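EAL/GGDEF domain protein (PDB 3ICL) is of unassigned function but carries a GGDEF domain, a compact alpha/beta module found in many bacterial signalling proteins. Local coordinates at residues Thr3-Leu7 / Leu57-Ala61; Asn9-Phe13 / Phe82-Leu86; Pro30-Leu34 / Ile125-Pro129; Phe35-Asp39 / Met146-Lys150. The protein carries 1 engineered substitution. All coordinates share one frame; numbering follows the deposited sequence.

Contact 1: Thr3-Leu7 / Leu57-Ala61; sequences TVTGL and LRATA
NH1 of Arg58 donates a hydrogen bond to Val4 O at 3.1 Å, the N-H...O angle being 156°. The two groups are turned against each other: the oxygen lies in the plane of the guanidinium, whereas the nitrogen stands well above the plane of the carbonyl. Arg58 gets there with an extended chain that leaves the helix with CG anti to the backbone N (chi1 -166°), and CB and CG pass beside the same carbonyl, CB coming within 3.2 Å of Val4 O. Thr5 O covers part of one guanidinium face, toward its rim. The rest of the contact is largely apolar. Val4 CG1 meets Leu57 CB at 4.1 Å, and the methyl CG2 of Thr5 rests 3.6 Å from Leu57 O. Ala61 presents its single methyl to the branched end of Leu7, CB lying 3.6 Å from CD1. The hydroxyl of Thr5 is occupied within its own loop, where OG1 accepts from Leu7 N at 3.1 Å and also bonds to Asp2 OD2. That bond to a backbone N two residues on defines an ST turn, here formed in the DxLT-type loop that leads into the first helix of GGDEF domains and lies along helix 50-67.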
loop_
_atom_site.group_PDB
_atom_site.type_symbol
_atom_site.label_atom_id
_atom_site.label_comp_id
_atom_site.label_asym_id
_atom_site.label_seq_id
_atom_site.Cartn_x
_atom_site.Cartn_y
_atom_site.Cartn_z
ATOM N N THR A 3 7.429 0.012 -15.177
ATOM C CA THR A 3 8.868 -0.103 -15.407
ATOM C C THR A 3 9.718 0.186 -14.173
ATOM O O THR A 3 10.698 -0.509 -13.905
ATOM C CB THR A 3 9.319 0.855 -16.526
ATOM O OG1 THR A 3 8.488 0.668 -17.679
ATOM C CG2 THR A 3 10.768 0.589 -16.905
ATOM N N VAL A 4 9.342 1.218 -13.428
ATOM C CA VAL A 4 10.083 1.606 -12.233
ATOM C C VAL A 4 10.077 0.549 -11.131
ATOM O O VAL A 4 11.108 0.292 -10.512
ATOM C CB VAL A 4 9.538 2.938 -11.654
ATOM C CG1 VAL A 4 10.292 3.310 -10.376
ATOM C CG2 VAL A 4 9.683 4.047 -12.689
ATOM N N THR A 5 8.926 -0.077 -10.898
ATOM C CA THR A 5 8.805 -1.073 -9.833
ATOM C C THR A 5 8.624 -2.513 -10.288
ATOM O O THR A 5 8.897 -3.445 -9.528
ATOM C CB THR A 5 7.615 -0.750 -8.917
ATOM O OG1 THR A 5 6.404 -0.843 -9.674
ATOM C CG2 THR A 5 7.744 0.654 -8.345
ATOM N N GLY A 6 8.157 -2.701 -11.516
ATOM C CA GLY A 6 7.930 -4.046 -12.006
ATOM C C GLY A 6 6.583 -4.556 -11.522
ATOM O O GLY A 6 6.249 -5.726 -11.707
ATOM N N LEU A 7 5.811 -3.672 -10.893
ATOM C CA LEU A 7 4.482 -4.016 -10.380
ATOM C C LEU A 7 3.445 -3.977 -11.495
ATOM O O LEU A 7 3.690 -3.411 -12.553
ATOM C CB LEU A 7 4.049 -3.026 -9.291
ATOM C CG LEU A 7 4.800 -3.004 -7.957
ATOM C CD1 LEU A 7 4.216 -1.913 -7.066
ATOM C CD2 LEU A 7 4.697 -4.363 -7.286
ATOM N N LEU A 57 11.881 3.162 -4.905
ATOM C CA LEU A 57 10.501 2.782 -5.191
ATOM C C LEU A 57 10.383 1.304 -5.538
ATOM O O LEU A 57 9.422 0.641 -5.143
ATOM C CB LEU A 57 9.946 3.618 -6.345
ATOM C CG LEU A 57 9.666 5.099 -6.055
ATOM C CD1 LEU A 57 9.226 5.793 -7.342
ATOM C CD2 LEU A 57 8.593 5.225 -4.976
ATOM N N ARG A 58 11.357 0.788 -6.280
ATOM C CA ARG A 58 11.347 -0.616 -6.674
ATOM C C ARG A 58 11.641 -1.530 -5.481
ATOM O O ARG A 58 11.078 -2.618 -5.367
ATOM C CB ARG A 58 12.381 -0.863 -7.775
ATOM C CG ARG A 58 12.215 -2.201 -8.483
ATOM C CD ARG A 58 13.291 -2.410 -9.539
ATOM N NE ARG A 58 13.023 -3.589 -10.360
ATOM C CZ ARG A 58 12.099 -3.648 -11.314
ATOM N NH1 ARG A 58 11.346 -2.591 -11.582
ATOM N NH2 ARG A 58 11.927 -4.767 -12.005
ATOM N N ALA A 59 12.529 -1.087 -4.596
ATOM C CA ALA A 59 12.876 -1.877 -3.418
ATOM C C ALA A 59 11.712 -1.857 -2.428
ATOM O O ALA A 59 11.507 -2.809 -1.680
ATOM C CB ALA A 59 14.139 -1.318 -2.761
ATOM N N THR A 60 10.958 -0.764 -2.421
ATOM C CA THR A 60 9.810 -0.631 -1.523
ATOM C C THR A 60 8.678 -1.535 -2.009
ATOM O O THR A 60 8.020 -2.210 -1.220
ATOM C CB THR A 60 9.318 0.834 -1.473
ATOM O OG1 THR A 60 10.358 1.667 -0.944
ATOM C CG2 THR A 60 8.083 0.958 -0.590
ATOM N N ALA A 61 8.472 -1.549 -3.320
ATOM C CA ALA A 61 7.439 -2.365 -3.937
ATOM C C ALA A 61 7.667 -3.847 -3.675
ATOM O O ALA A 61 6.720 -4.604 -3.460
ATOM C CB ALA A 61 7.411 -2.108 -5.436
#

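Contact 2: Asn9-Phe13 / Phe82-Leu86; sequences NRQLF and FTILL
Phe13, in the first turn of helix 10-23, faces Leu85 of strand 81-86 with their CA atoms 8.0 Å apart, so helix side chains cross the gap, reaching side chains and backbone of the strand. Thr83 stands in its middle. Its OG1 is gripped by both terminal nitrogens of Arg10, NH1 at 2.9 Å and NH2 at 3.0 Å, and lies close to the guanidinium plane; the N-H...O angles, 146° and 142°, are bent because two donors converge on one atom. The same hydroxyl bonds to Ala75 O on the adjoining strand, while Arg10 NH2 also reaches Arg76 O. Bends at chi2 and chi3 bring the arginine head back over the strands. Phe13 offers a ring face to the threonine: OG1 sits 3.3 Å above the ring plane, over its centre, and CB makes a CH-pi contact 4.0 Å from the centroid. Phe13 CE2 also lies 3.1 Å from Thr83 O and packs on Leu85 CB at 3.8 Å. An arginine and a carbonyl thus satisfy a buried hydroxyl under an aromatic ring. Helix 10-23 is laid across the hairpin of strands 73-77 and 81-86, which carries the signature motif of GGDEF domains, GGDKF in this chain.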
loop_
_atom_site.group_PDB
_atom_site.type_symbol
_atom_site.label_atom_id
_atom_site.label_comp_id
_atom_site.label_asym_id
_atom_site.label_seq_id
_atom_site.Cartn_x
_atom_site.Cartn_y
_atom_site.Cartn_z
ATOM N N ASN A 9 0.160 -2.981 -13.762
ATOM C CA ASN A 9 -0.356 -1.675 -14.168
ATOM C C ASN A 9 -1.582 -1.319 -13.342
ATOM O O ASN A 9 -2.153 -2.165 -12.652
ATOM C CB ASN A 9 -0.773 -1.669 -15.646
ATOM C CG ASN A 9 0.384 -1.924 -16.588
ATOM O OD1 ASN A 9 1.467 -1.362 -16.428
ATOM N ND2 ASN A 9 0.151 -2.760 -17.595
ATOM N N ARG A 10 -1.981 -0.056 -13.436
ATOM C CA ARG A 10 -3.147 0.458 -12.737
ATOM C C ARG A 10 -4.387 -0.277 -13.258
ATOM O O ARG A 10 -5.318 -0.560 -12.511
ATOM C CB ARG A 10 -3.256 1.969 -12.996
ATOM C CG ARG A 10 -4.479 2.665 -12.423
ATOM C CD ARG A 10 -4.686 2.342 -10.954
ATOM N NE ARG A 10 -3.451 2.415 -10.180
ATOM C CZ ARG A 10 -3.341 1.969 -8.934
ATOM N NH1 ARG A 10 -4.390 1.429 -8.327
ATOM N NH2 ARG A 10 -2.181 2.037 -8.301
ATOM N N GLN A 11 -4.379 -0.597 -14.549
ATOM C CA GLN A 11 -5.497 -1.297 -15.181
ATOM C C GLN A 11 -5.638 -2.715 -14.645
ATOM O O GLN A 11 -6.747 -3.177 -14.364
ATOM C CB GLN A 11 -5.295 -1.354 -16.698
ATOM C CG GLN A 11 -6.386 -2.103 -17.452
ATOM C CD GLN A 11 -7.732 -1.417 -17.364
ATOM O OE1 GLN A 11 -7.887 -0.270 -17.787
ATOM N NE2 GLN A 11 -8.716 -2.118 -16.815
ATOM N N LEU A 12 -4.514 -3.413 -14.524
ATOM C CA LEU A 12 -4.532 -4.779 -14.025
ATOM C C LEU A 12 -4.955 -4.784 -12.559
ATOM O O LEU A 12 -5.726 -5.644 -12.130
ATOM C CB LEU A 12 -3.152 -5.427 -14.175
ATOM C CG LEU A 12 -3.055 -6.883 -13.708
ATOM C CD1 LEU A 12 -4.134 -7.728 -14.386
ATOM C CD2 LEU A 12 -1.668 -7.421 -14.022
ATOM N N PHE A 13 -4.454 -3.827 -11.787
ATOM C CA PHE A 13 -4.835 -3.755 -10.380
ATOM C C PHE A 13 -6.350 -3.584 -10.320
ATOM O O PHE A 13 -7.043 -4.246 -9.550
ATOM C CB PHE A 13 -4.152 -2.573 -9.689
ATOM C CG PHE A 13 -4.577 -2.389 -8.253
ATOM C CD1 PHE A 13 -5.742 -1.692 -7.941
ATOM C CD2 PHE A 13 -3.836 -2.957 -7.221
ATOM C CE1 PHE A 13 -6.168 -1.567 -6.617
ATOM C CE2 PHE A 13 -4.250 -2.838 -5.894
ATOM C CZ PHE A 13 -5.422 -2.140 -5.592
ATOM N N PHE A 82 1.185 3.466 -3.031
ATOM C CA PHE A 82 0.946 2.101 -3.485
ATOM C C PHE A 82 -0.445 1.651 -3.043
ATOM O O PHE A 82 -0.847 1.890 -1.900
ATOM C CB PHE A 82 1.990 1.150 -2.885
ATOM C CG PHE A 82 3.393 1.390 -3.372
ATOM C CD1 PHE A 82 3.855 0.781 -4.534
ATOM C CD2 PHE A 82 4.253 2.228 -2.670
ATOM C CE1 PHE A 82 5.153 1.005 -4.990
ATOM C CE2 PHE A 82 5.555 2.455 -3.120
ATOM C CZ PHE A 82 6.001 1.843 -4.281
ATOM N N THR A 83 -1.186 1.027 -3.951
ATOM C CA THR A 83 -2.505 0.512 -3.604
ATOM C C THR A 83 -2.312 -0.982 -3.428
ATOM O O THR A 83 -1.819 -1.670 -4.320
ATOM C CB THR A 83 -3.554 0.762 -4.696
ATOM O OG1 THR A 83 -3.039 0.331 -5.957
ATOM C CG2 THR A 83 -3.922 2.249 -4.747
ATOM N N ILE A 84 -2.698 -1.471 -2.262
ATOM C CA ILE A 84 -2.534 -2.871 -1.921
ATOM C C ILE A 84 -3.876 -3.576 -1.754
ATOM O O ILE A 84 -4.685 -3.208 -0.906
ATOM C CB ILE A 84 -1.709 -2.965 -0.621
ATOM C CG1 ILE A 84 -0.338 -2.332 -0.872
ATOM C CG2 ILE A 84 -1.614 -4.405 -0.148
ATOM C CD1 ILE A 84 0.335 -1.789 0.369
ATOM N N LEU A 85 -4.100 -4.592 -2.573
ATOM C CA LEU A 85 -5.333 -5.363 -2.527
ATOM C C LEU A 85 -5.145 -6.680 -1.791
ATOM O O LEU A 85 -4.312 -7.499 -2.176
ATOM C CB LEU A 85 -5.824 -5.650 -3.953
ATOM C CG LEU A 85 -6.842 -6.775 -4.167
ATOM C CD1 LEU A 85 -8.111 -6.530 -3.352
ATOM C CD2 LEU A 85 -7.168 -6.862 -5.655
ATOM N N LEU A 86 -5.910 -6.869 -0.720
ATOM C CA LEU A 86 -5.860 -8.113 0.033
ATOM C C LEU A 86 -7.051 -8.922 -0.480
ATOM O O LEU A 86 -8.205 -8.639 -0.165
ATOM C CB LEU A 86 -5.972 -7.843 1.537
ATOM C CG LEU A 86 -4.881 -6.920 2.097
ATOM C CD1 LEU A 86 -4.990 -6.889 3.606
ATOM C CD2 LEU A 86 -3.492 -7.403 1.683
#

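Contact 3: Pro30-Leu34 / Ile125-Pro129; sequences PVVLL and IAVSP
Leu33 and Ala126 form the hydrogen-bonded pair at the heart of this antiparallel ladder: Leu33 N donates to Ala126 O and Ala126 N to Leu33 O, each at 3.0 Å. A third bond, from Ser128 N to Val31 O at 3.1 Å, carries the pairing past the end of strand 121-127. The non-hydrogen-bonded pair Val32 with Val127 lies between these bonds, and Leu34 with Ile125 follows on the far side of Leu33 and Ala126; Ile125 CA adds a C-H...O contact of 3.4 Å to Leu33 O. The short strand segments run at 168° to one another, nearly antiparallel.

Side chains follow the alternation. On one face Val32, Leu34, Ile125 and Val127 make a continuous apolar row. Ile125 is its link, since CG2, anti to its backbone N, touches Val32 CG1 at 3.6 Å, whereas CG1 runs beside Leu34 and meets its CG at 3.7 Å. Val32 and Val127 lie side by side, and Pro30 CG extends the row to Val127 CG1. Beside the Ser128 to Val31 bond a water accepts from Val31 N at 2.8 Å and gives a weak bond to Ser128 O.

Further bonds come from the second shell. Val127 N, turned away from strand 32-38, bonds to Asp131 OD1, and Ser128 OG makes a weak bond to Glu25. On the other face Leu33 and Ala126 pack beneath helix 135-152, with Leu33 also on Phe13 of helix 10-23. Strand 32-38 is flanked across from this pairing by strand 81-86, and strand 121-127 in turn by strand 156-159.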
loop_
_atom_site.group_PDB
_atom_site.type_symbol
_atom_site.label_atom_id
_atom_site.label_comp_id
_atom_site.label_asym_id
_atom_site.label_seq_id
_atom_site.Cartn_x
_atom_site.Cartn_y
_atom_site.Cartn_z
ATOM N N PRO A 30 -13.300 -10.813 3.798
ATOM C CA PRO A 30 -13.565 -9.634 2.981
ATOM C C PRO A 30 -12.392 -9.144 2.154
ATOM O O PRO A 30 -11.249 -9.563 2.331
ATOM C CB PRO A 30 -13.973 -8.601 4.019
ATOM C CG PRO A 30 -12.980 -8.883 5.102
ATOM C CD PRO A 30 -13.024 -10.413 5.193
ATOM N N VAL A 31 -12.699 -8.243 1.235
ATOM C CA VAL A 31 -11.676 -7.633 0.416
ATOM C C VAL A 31 -11.225 -6.458 1.262
ATOM O O VAL A 31 -12.051 -5.769 1.869
ATOM C CB VAL A 31 -12.245 -7.099 -0.914
ATOM C CG1 VAL A 31 -11.223 -6.209 -1.590
ATOM C CG2 VAL A 31 -12.622 -8.253 -1.814
ATOM N N VAL A 32 -9.919 -6.249 1.335
ATOM C CA VAL A 32 -9.387 -5.134 2.097
ATOM C C VAL A 32 -8.391 -4.396 1.222
ATOM O O VAL A 32 -7.589 -5.010 0.514
ATOM C CB VAL A 32 -8.689 -5.594 3.387
ATOM C CG1 VAL A 32 -8.128 -4.380 4.132
ATOM C CG2 VAL A 32 -9.676 -6.347 4.266
ATOM N N LEU A 33 -8.455 -3.073 1.278
ATOM C CA LEU A 33 -7.582 -2.230 0.484
ATOM C C LEU A 33 -6.696 -1.380 1.384
ATOM O O LEU A 33 -7.180 -0.723 2.309
ATOM C CB LEU A 33 -8.439 -1.323 -0.394
ATOM C CG LEU A 33 -7.969 -0.920 -1.787
ATOM C CD1 LEU A 33 -7.659 -2.152 -2.633
ATOM C CD2 LEU A 33 -9.078 -0.105 -2.427
ATOM N N LEU A 34 -5.394 -1.421 1.130
ATOM C CA LEU A 34 -4.444 -0.611 1.879
ATOM C C LEU A 34 -3.889 0.400 0.886
ATOM O O LEU A 34 -3.584 0.055 -0.251
ATOM C CB LEU A 34 -3.302 -1.468 2.447
ATOM C CG LEU A 34 -3.521 -2.156 3.805
ATOM C CD1 LEU A 34 -4.778 -3.000 3.772
ATOM C CD2 LEU A 34 -2.308 -3.005 4.144
ATOM N N ILE A 125 -6.524 2.254 5.568
ATOM C CA ILE A 125 -7.110 0.948 5.282
ATOM C C ILE A 125 -8.618 0.995 5.059
ATOM O O ILE A 125 -9.352 1.664 5.794
ATOM C CB ILE A 125 -6.846 -0.089 6.416
ATOM C CG1 ILE A 125 -5.354 -0.422 6.530
ATOM C CG2 ILE A 125 -7.595 -1.378 6.111
ATOM C CD1 ILE A 125 -4.986 -1.212 7.765
ATOM N N ALA A 126 -9.211 0.355 4.163
ATOM C CA ALA A 126 -10.644 0.370 3.886
ATOM C C ALA A 126 -11.104 -1.073 3.742
ATOM O O ALA A 126 -10.541 -1.834 2.959
ATOM C CB ALA A 126 -10.930 1.144 2.613
ATOM N N VAL A 127 -12.128 -1.442 4.503
ATOM C CA VAL A 127 -12.661 -2.801 4.477
ATOM C C VAL A 127 -14.015 -2.854 3.773
ATOM O O VAL A 127 -14.910 -2.069 4.076
ATOM C CB VAL A 127 -12.847 -3.353 5.914
ATOM C CG1 VAL A 127 -13.226 -4.828 5.867
ATOM C CG2 VAL A 127 -11.572 -3.146 6.721
ATOM N N SER A 128 -14.158 -3.778 2.832
ATOM C CA SER A 128 -15.419 -3.933 2.117
ATOM C C SER A 128 -16.310 -4.836 2.962
ATOM O O SER A 128 -15.835 -5.826 3.519
ATOM C CB SER A 128 -15.190 -4.584 0.751
ATOM O OG SER A 128 -16.409 -4.681 0.029
ATOM N N PRO A 129 -17.619 -4.532 3.044
ATOM C CA PRO A 129 -18.313 -3.410 2.404
ATOM C C PRO A 129 -18.475 -2.153 3.267
ATOM O O PRO A 129 -18.777 -1.081 2.748
ATOM C CB PRO A 129 -19.660 -4.018 2.053
ATOM C CG PRO A 129 -19.936 -4.837 3.275
ATOM C CD PRO A 129 -18.595 -5.517 3.549
HETATM O O HOH W 1 -15.481 -7.876 1.109
#

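Contact 4: Phe35-Asp39 / Met146-Lys150; sequences FLDVD and MYHAK. With SO4 (sulfate ion), chain C.
Packing joins Phe35 and the CB of Asp37 to Met146, which is present as selenomethionine. Its SE atom makes a Met-aromatic contact with Phe35, lying oblique to the ring and 3.6 Å from CD1, and also presses on Asp37 CB at 3.5 Å. A turn at chi3 (82°) sends the methyl CE away from the phenylalanine to within 3.6 Å of Asp37 OD2, where it also covers a face of the Tyr147 ring. Charged groups gather farther along the strand. Lys150, extended from CG outward, runs alongside Asp39 in the opposite sense, CD lying 3.6 Å from OD1, while Asp39 OD2 bonds to Ser122. The lysine's NZ forms a long salt bridge of 3.8 Å with Asp37 OD2. A sulfate, likely picked up from the crystallisation solution, completes the polar cluster: Lys150 NZ donates to O4 at 2.7 Å, Tyr147 OH donates to O1 at 2.6 Å with that oxygen at the edge of the ring, and Lys81 NZ supplies another bond. Asp37 OD2 is also 2.8 Å from O4. Strand 35-38 and helix 146-150 cross at -39°, helix over sheet as in an alpha/beta sandwich, with the sulfate beside Lys81 of the GGDEF signature motif.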
loop_
_atom_site.group_PDB
_atom_site.type_symbol
_atom_site.label_atom_id
_atom_site.label_comp_id
_atom_site.label_asym_id
_atom_site.label_seq_id
_atom_site.Cartn_x
_atom_site.Cartn_y
_atom_site.Cartn_z
ATOM N N PHE A 35 -3.789 1.653 1.312
ATOM C CA PHE A 35 -3.260 2.716 0.469
ATOM C C PHE A 35 -2.035 3.205 1.234
ATOM O O PHE A 35 -2.160 3.822 2.288
ATOM C CB PHE A 35 -4.295 3.841 0.320
ATOM C CG PHE A 35 -4.336 4.463 -1.054
ATOM C CD1 PHE A 35 -3.194 5.034 -1.617
ATOM C CD2 PHE A 35 -5.530 4.507 -1.774
ATOM C CE1 PHE A 35 -3.241 5.644 -2.878
ATOM C CE2 PHE A 35 -5.590 5.116 -3.038
ATOM C CZ PHE A 35 -4.445 5.684 -3.588
ATOM N N LEU A 36 -0.854 2.915 0.703
ATOM C CA LEU A 36 0.392 3.278 1.362
ATOM C C LEU A 36 1.064 4.497 0.757
ATOM O O LEU A 36 1.106 4.668 -0.461
ATOM C CB LEU A 36 1.339 2.078 1.327
ATOM C CG LEU A 36 2.696 2.156 2.024
ATOM C CD1 LEU A 36 3.145 0.738 2.359
ATOM C CD2 LEU A 36 3.710 2.851 1.138
ATOM N N ASP A 37 1.604 5.340 1.628
ATOM C CA ASP A 37 2.270 6.559 1.201
ATOM C C ASP A 37 3.691 6.565 1.735
ATOM O O ASP A 37 3.914 6.300 2.920
ATOM C CB ASP A 37 1.527 7.770 1.773
ATOM C CG ASP A 37 2.027 9.086 1.228
ATOM O OD1 ASP A 37 3.133 9.131 0.645
ATOM O OD2 ASP A 37 1.305 10.090 1.395
ATOM N N VAL A 38 4.653 6.831 0.860
ATOM C CA VAL A 38 6.036 6.936 1.303
ATOM C C VAL A 38 6.102 8.422 1.604
ATOM O O VAL A 38 6.352 9.247 0.722
ATOM C CB VAL A 38 7.036 6.552 0.201
ATOM C CG1 VAL A 38 8.459 6.716 0.712
ATOM C CG2 VAL A 38 6.807 5.105 -0.216
ATOM N N ASP A 39 5.829 8.748 2.863
ATOM C CA ASP A 39 5.780 10.126 3.329
ATOM C C ASP A 39 6.948 11.039 2.999
ATOM O O ASP A 39 6.737 12.183 2.601
ATOM C CB ASP A 39 5.544 10.160 4.844
ATOM C CG ASP A 39 4.245 9.484 5.254
ATOM O OD1 ASP A 39 3.325 9.377 4.414
ATOM O OD2 ASP A 39 4.141 9.070 6.429
HETATM N N MSE A 146 -5.596 7.145 4.821
HETATM C CA MSE A 146 -4.152 7.287 4.680
HETATM C C MSE A 146 -3.701 8.703 5.047
HETATM O O MSE A 146 -2.839 8.881 5.906
HETATM C CB MSE A 146 -3.743 6.981 3.240
HETATM C CG MSE A 146 -2.242 6.924 3.009
HETATM SE SE MSE A 146 -1.818 6.850 1.114
HETATM C CE MSE A 146 -1.950 8.761 0.747
ATOM N N TYR A 147 -4.282 9.706 4.390
ATOM C CA TYR A 147 -3.922 11.092 4.659
ATOM C C TYR A 147 -4.207 11.484 6.102
ATOM O O TYR A 147 -3.498 12.308 6.673
ATOM C CB TYR A 147 -4.650 12.035 3.692
ATOM C CG TYR A 147 -4.019 12.069 2.316
ATOM C CD1 TYR A 147 -2.702 12.494 2.147
ATOM C CD2 TYR A 147 -4.731 11.662 1.189
ATOM C CE1 TYR A 147 -2.104 12.512 0.891
ATOM C CE2 TYR A 147 -4.145 11.675 -0.074
ATOM C CZ TYR A 147 -2.830 12.101 -0.213
ATOM O OH TYR A 147 -2.237 12.101 -1.452
ATOM N N HIS A 148 -5.242 10.899 6.695
ATOM C CA HIS A 148 -5.560 11.190 8.088
ATOM C C HIS A 148 -4.403 10.689 8.944
ATOM O O HIS A 148 -3.919 11.389 9.837
ATOM C CB HIS A 148 -6.858 10.491 8.505
ATOM C CG HIS A 148 -8.099 11.239 8.120
ATOM N ND1 HIS A 148 -9.347 10.654 8.107
ATOM C CD2 HIS A 148 -8.286 12.531 7.761
ATOM C CE1 HIS A 148 -10.249 11.553 7.755
ATOM N NE2 HIS A 148 -9.632 12.700 7.539
ATOM N N ALA A 149 -3.960 9.470 8.656
ATOM C CA ALA A 149 -2.854 8.866 9.380
ATOM C C ALA A 149 -1.617 9.748 9.239
ATOM O O ALA A 149 -0.993 10.121 10.229
ATOM C CB ALA A 149 -2.570 7.467 8.830
ATOM N N LYS A 150 -1.282 10.088 8.000
ATOM C CA LYS A 150 -0.120 10.921 7.708
ATOM C C LYS A 150 -0.141 12.242 8.473
ATOM O O LYS A 150 0.906 12.770 8.845
ATOM C CB LYS A 150 -0.049 11.208 6.206
ATOM C CG LYS A 150 1.212 11.940 5.777
ATOM C CD LYS A 150 1.194 12.250 4.288
ATOM C CE LYS A 150 2.427 13.029 3.878
ATOM N NZ LYS A 150 2.294 13.593 2.505
HETATM S S SO4 C . 1.444 13.294 -1.095
HETATM O O1 SO4 C . 0.334 12.623 -1.798
HETATM O O2 SO4 C . 2.575 13.470 -2.028
HETATM O O3 SO4 C . 0.991 14.612 -0.610
HETATM O O4 SO4 C . 1.880 12.467 0.049
#

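Contacts 2, 3 and 4 share one sheet, and strand 32-38 serves both contact 3 and contact 4, whose centres are 16 Å apart. Strand 81-86 ties contact 2 to both: Ile84 N to Leu34 O (2.7 Å) joins it to contact 3 and Leu36 N to Phe82 O (2.8 Å) to contact 4, both probable hydrogen bonds. Contact 1 reaches the sheet through Phe82, whose CE1 is 3.7 Å from Leu7 CD1. Contacts 1 and 3 are farthest separated, with centres 23 Å apart on opposite sides of the chain's centre. The sulfate belongs to contact 4, and Lys81, just before contact 2's strand segment, also binds it.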